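Local structure of versicolorin reductase (Brucella melitensis, 4NIM) at residues Leu173-Thr177 with Val191-Asn195. The protein is a short-chain dehydrogenase/reductase that probably carries out NAD(P)(H)-dependent oxidation or reduction, its substrate being uncertain. Sequence-based numbering, arbitrary orientation.
Sequences LDTLT and VNSLN. With EDO (1,2-ethanediol), chain B.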
# COMPACT_ATOMS: atom_id res chain seq x y z
N LEU A 173 -3.86 -3.60 -9.91
CA LEU A 173 -2.71 -3.15 -9.15
C LEU A 173 -1.45 -4.02 -9.39
O LEU A 173 -0.31 -3.50 -9.52
CB LEU A 173 -3.07 -3.06 -7.70
CG LEU A 173 -1.99 -2.51 -6.72
CD1 LEU A 173 -1.68 -1.06 -7.02
CD2 LEU A 173 -2.49 -2.62 -5.33
N ASP A 174 -1.62 -5.33 -9.41
CA ASP A 174 -0.51 -6.24 -9.72
C ASP A 174 0.06 -5.94 -11.09
O ASP A 174 1.28 -5.89 -11.24
CB ASP A 174 -0.94 -7.69 -9.69
CG ASP A 174 -1.29 -8.21 -8.30
OD1 ASP A 174 -1.37 -7.40 -7.35
OD2 ASP A 174 -1.45 -9.48 -8.18
N THR A 175 -0.79 -5.82 -12.11
CA THR A 175 -0.29 -5.42 -13.40
C THR A 175 0.47 -4.10 -13.41
O THR A 175 1.56 -3.96 -14.01
CB THR A 175 -1.41 -5.40 -14.45
OG1 THR A 175 -1.93 -6.72 -14.56
CG2 THR A 175 -0.86 -4.93 -15.78
N LEU A 176 -0.09 -3.12 -12.75
CA LEU A 176 0.60 -1.83 -12.54
C LEU A 176 1.96 -1.93 -11.80
O LEU A 176 2.93 -1.33 -12.24
CB LEU A 176 -0.33 -0.87 -11.82
CG LEU A 176 0.17 0.57 -11.75
CD1 LEU A 176 0.25 1.19 -13.12
CD2 LEU A 176 -0.71 1.39 -10.78
N THR A 177 2.03 -2.78 -10.80
CA THR A 177 3.28 -3.02 -10.09
C THR A 177 4.32 -3.47 -11.11
O THR A 177 5.43 -2.94 -11.14
CB THR A 177 3.12 -4.09 -8.98
OG1 THR A 177 2.24 -3.60 -7.94
CG2 THR A 177 4.50 -4.51 -8.40
N VAL A 191 9.78 -1.26 -7.34
CA VAL A 191 8.33 -1.34 -7.09
C VAL A 191 7.91 -2.80 -6.93
O VAL A 191 7.98 -3.59 -7.88
CB VAL A 191 7.52 -0.70 -8.22
CG1 VAL A 191 6.06 -0.55 -7.80
CG2 VAL A 191 8.13 0.65 -8.63
N ASN A 192 7.42 -3.14 -5.76
CA ASN A 192 7.09 -4.51 -5.42
C ASN A 192 5.73 -4.56 -4.78
O ASN A 192 5.22 -3.54 -4.24
CB ASN A 192 8.12 -5.10 -4.49
CG ASN A 192 9.45 -5.29 -5.16
OD1 ASN A 192 9.63 -6.15 -6.01
ND2 ASN A 192 10.42 -4.51 -4.72
N SER A 193 5.13 -5.74 -4.84
CA SER A 193 3.82 -5.94 -4.26
C SER A 193 3.79 -7.00 -3.19
O SER A 193 4.45 -8.02 -3.31
CB SER A 193 2.83 -6.37 -5.40
OG SER A 193 1.54 -6.55 -4.83
N LEU A 194 3.02 -6.75 -2.15
CA LEU A 194 2.80 -7.72 -1.11
C LEU A 194 1.32 -8.06 -1.13
O LEU A 194 0.47 -7.18 -0.93
CB LEU A 194 3.22 -7.17 0.27
CG LEU A 194 3.18 -8.23 1.37
CD1 LEU A 194 4.30 -9.24 1.19
CD2 LEU A 194 3.29 -7.55 2.74
N ASN A 195 1.01 -9.33 -1.42
CA ASN A 195 -0.38 -9.70 -1.70
C ASN A 195 -0.92 -10.44 -0.49
O ASN A 195 -0.66 -11.63 -0.30
CB ASN A 195 -0.53 -10.54 -2.97
CG ASN A 195 -0.28 -9.73 -4.22
OD1 ASN A 195 0.77 -9.09 -4.36
ND2 ASN A 195 -1.21 -9.80 -5.17
C1 EDO B . -1.67 -11.96 -10.46
O1 EDO B . -0.56 -11.26 -9.85
C2 EDO B . -2.74 -11.01 -11.03
O2 EDO B . -2.37 -10.34 -12.27
O HOH W 1 0.26 -5.08 -6.82
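Asp174 and Asn195 both carry CG beside the backbone N and anti to the carbonyl carbon (chi1 -68° and -71°), and from these positions their ends approach each other from opposite directions. They join helix 164-183 to strand 190-196, the second half of a right-handed beta-alpha-beta crossover that starts from strand 147-153 in the parallel sheet of this Rossmann-type SDR fold. The helix runs roughly antiparallel to the strand, the axes of 173-177 and 191-195 approaching to 8.4 Å. Asn195 ND2 reaches both oxygens of the Asp174 carboxylate, whose plane stands 63° from that of the amide. It donates to Asp174 OD2 on the syn side at 3.0 Å, and more weakly to Asp174 OD1. Ser152 and Ser156 also bond to this buried carboxylate, while Ser153 O takes a further bond from Asn195 ND2, which fixes how the amide is turned. The other end of the amide is held within the strand, Ser193 OG giving a 2.7 Å bond to Asn195 OD1. One turn further along the helix, Thr177 lays its methyl CG2 against the strand backbone, 3.6 Å from Val191 O, while its OG1 bonds to Asn150 of the neighbouring strand. One water bridges helix and strand, hydrogen-bonded to Asp174 OD1, Thr177 OG1 and Ser193 OG. An ethanediol, probably from the crystallisation liquor, places its O1 2.6 Å from Asp174 OD2 as a hydrogen-bond donor.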